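Local structure of putative uncharacterized protein (Rhodobacter sphaeroides 2.4.1, 3FAC) at residues G74-T77 / H78-R81. The protein is of unknown function but, as a member of the Gfa family, probably binds zinc and may have carbon-sulfur lyase activity. Sequence-based numbering, arbitrary orientation.
Sequences GIYT and HHQR
The rings of Tyr76 and His79 touch along their rims and do not stack, their centroids 5.6 Å apart and their planes at 43°. His79 ND1 sits at the edge of the phenol, near its plane, and Tyr76 OH lies likewise at the edge of the imidazole. Further partners surround these flat groups: Arg34 makes a cation-pi contact with Tyr76, and the His78 ring stacks with Trp68 and meets Tyr88 edge-to-face. Tyr76, Thr77, His78 and His79 follow one another on strand 76-80, an inner strand of the antiparallel five-stranded sheet in this beta-tent domain, flanked by strands 66-70 and 87-91. Tyr76 OH and His79 ND1 share a hydrogen bond of 2.7 Å. The hydroxyl lies skewed to the CE1 side of ND1, well off the ring's bisector, so OH is 3.0 Å from His79 CE1 but 4.0 Å from His79 CG. His79 CG stands between its own backbone N and carbonyl carbon (chi1 70°), which sets the ring beside the phenol; its turn about CB-CG then brings ND1 round to Tyr76 OH. A phenylalanine in place of Tyr76 would probably leave ND1 without this mate and the imidazole freer to turn. Before reaching His79, the phenol passes beside the chain, Tyr76 CE1 coming within 3.6 Å of His78 C.

Thr77 departs from extended geometry, with psi at -65°, and the usual alternation of side chains fails there: those of Thr77 and His78 leave the strand on one side, next to each other. Both also touch Leu55 of strand 55-58, which lies beyond strand 66-70 in the sheet. The His78 ring has Thr77 CB in its plane at the edge, and Thr77 OG1 approaches that same edge to share a 2.9 Å hydrogen bond with His78 ND1.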
ATOM      1  N   GLY A  74      11.501   4.146   5.006  1.00  6.37           N
ATOM      2  CA  GLY A  74      11.412   3.755   3.609  1.00  6.90           C
ATOM      3  C   GLY A  74      10.326   2.747   3.290  1.00  7.17           C
ATOM      4  O   GLY A  74      10.258   2.247   2.168  1.00  5.41           O
ATOM      5  N   ILE A  75       9.462   2.454   4.261  1.00  9.10           N
ATOM      6  CA  ILE A  75       8.391   1.482   4.057  1.00  9.39           C
ATOM      7  C   ILE A  75       7.214   1.986   3.226  1.00 11.40           C
ATOM      8  O   ILE A  75       6.608   3.013   3.530  1.00 11.87           O
ATOM      9  CB  ILE A  75       7.843   0.969   5.405  1.00  9.14           C
ATOM     10  CG1 ILE A  75       8.954   0.254   6.180  1.00 10.57           C
ATOM     11  CG2 ILE A  75       6.647   0.050   5.166  1.00  4.63           C
ATOM     12  CD1 ILE A  75       9.588  -0.916   5.426  1.00  8.96           C
ATOM     13  N   TYR A  76       6.898   1.243   2.175  1.00 13.33           N
ATOM     14  CA  TYR A  76       5.786   1.572   1.291  1.00 15.16           C
ATOM     15  C   TYR A  76       4.454   1.340   2.013  1.00 15.60           C
ATOM     16  O   TYR A  76       4.139   0.215   2.397  1.00 15.20           O
ATOM     17  CB  TYR A  76       5.876   0.694   0.035  1.00 15.79           C
ATOM     18  CG  TYR A  76       4.554   0.292  -0.581  1.00 18.39           C
ATOM     19  CD1 TYR A  76       3.699   1.244  -1.144  1.00 18.87           C
ATOM     20  CD2 TYR A  76       4.184  -1.052  -0.650  1.00 19.76           C
ATOM     21  CE1 TYR A  76       2.508   0.862  -1.767  1.00 18.74           C
ATOM     22  CE2 TYR A  76       3.000  -1.446  -1.269  1.00 20.14           C
ATOM     23  CZ  TYR A  76       2.168  -0.486  -1.828  1.00 21.40           C
ATOM     24  OH  TYR A  76       1.010  -0.880  -2.468  1.00 20.59           O
ATOM     25  N   THR A  77       3.680   2.405   2.193  1.00 16.31           N
ATOM     26  CA  THR A  77       2.390   2.309   2.871  1.00 18.73           C
ATOM     27  C   THR A  77       1.245   1.982   1.914  1.00 19.39           C
ATOM     28  O   THR A  77       0.622   0.921   2.010  1.00 20.04           O
ATOM     29  CB  THR A  77       2.032   3.628   3.607  1.00 20.19           C
ATOM     30  OG1 THR A  77       2.104   4.724   2.687  1.00 22.87           O
ATOM     31  CG2 THR A  77       2.987   3.884   4.763  1.00 19.71           C
ATOM     32  N   HIS A  78       0.970   2.900   0.993  1.00 19.88           N
ATOM     33  CA  HIS A  78      -0.115   2.729   0.032  1.00 21.51           C
ATOM     34  C   HIS A  78       0.145   3.534  -1.238  1.00 23.19           C
ATOM     35  O   HIS A  78       1.092   4.316  -1.304  1.00 22.72           O
ATOM     36  CB  HIS A  78      -1.431   3.202   0.650  1.00 20.11           C
ATOM     37  CG  HIS A  78      -1.461   4.671   0.941  1.00 19.42           C
ATOM     38  ND1 HIS A  78      -0.620   5.267   1.856  1.00 18.71           N
ATOM     39  CD2 HIS A  78      -2.208   5.669   0.413  1.00 18.99           C
ATOM     40  CE1 HIS A  78      -0.848   6.568   1.880  1.00 19.78           C
ATOM     41  NE2 HIS A  78      -1.807   6.839   1.013  1.00 19.80           N
ATOM     42  N   HIS A  79      -0.711   3.343  -2.238  1.00 25.92           N
ATOM     43  CA  HIS A  79      -0.591   4.065  -3.499  1.00 28.87           C
ATOM     44  C   HIS A  79      -1.926   4.127  -4.227  1.00 31.76           C
ATOM     45  O   HIS A  79      -2.800   3.290  -4.016  1.00 32.05           O
ATOM     46  CB  HIS A  79       0.440   3.398  -4.415  1.00 28.62           C
ATOM     47  CG  HIS A  79      -0.001   2.074  -4.958  1.00 27.17           C
ATOM     48  ND1 HIS A  79       0.014   0.919  -4.208  1.00 26.66           N
ATOM     49  CD2 HIS A  79      -0.474   1.726  -6.178  1.00 26.20           C
ATOM     50  CE1 HIS A  79      -0.427  -0.086  -4.944  1.00 26.40           C
ATOM     51  NE2 HIS A  79      -0.731   0.378  -6.143  1.00 25.49           N
ATOM     52  N   GLN A  80      -2.076   5.129  -5.085  1.00 35.75           N
ATOM     53  CA  GLN A  80      -3.298   5.287  -5.857  1.00 38.68           C
ATOM     54  C   GLN A  80      -3.090   4.626  -7.213  1.00 40.50           C
ATOM     55  O   GLN A  80      -2.461   5.200  -8.101  1.00 39.58           O
ATOM     56  CB  GLN A  80      -3.625   6.771  -6.045  1.00 39.34           C
ATOM     57  CG  GLN A  80      -4.890   7.026  -6.849  1.00 42.22           C
ATOM     58  CD  GLN A  80      -5.179   8.504  -7.028  1.00 44.12           C
ATOM     59  OE1 GLN A  80      -5.377   9.232  -6.053  1.00 44.39           O
ATOM     60  NE2 GLN A  80      -5.202   8.956  -8.279  1.00 44.42           N
ATOM     61  N   ARG A  81      -3.617   3.412  -7.353  1.00 43.40           N
ATOM     62  CA  ARG A  81      -3.502   2.641  -8.585  1.00 45.75           C
ATOM     63  C   ARG A  81      -3.603   3.494  -9.844  1.00 47.65           C
ATOM     64  O   ARG A  81      -4.242   4.552  -9.854  1.00 47.56           O
ATOM     65  CB  ARG A  81      -4.582   1.560  -8.638  1.00 46.31           C
ATOM     66  CG  ARG A  81      -4.462   0.491  -7.571  1.00 47.59           C
ATOM     67  CD  ARG A  81      -5.458  -0.634  -7.822  1.00 47.62           C
ATOM     68  NE  ARG A  81      -5.342  -1.705  -6.838  1.00 47.46           N
ATOM     69  CZ  ARG A  81      -4.243  -2.429  -6.641  1.00 48.51           C
ATOM     70  NH1 ARG A  81      -3.151  -2.200  -7.360  1.00 48.35           N
ATOM     71  NH2 ARG A  81      -4.238  -3.389  -5.723  1.00 48.94           N
TER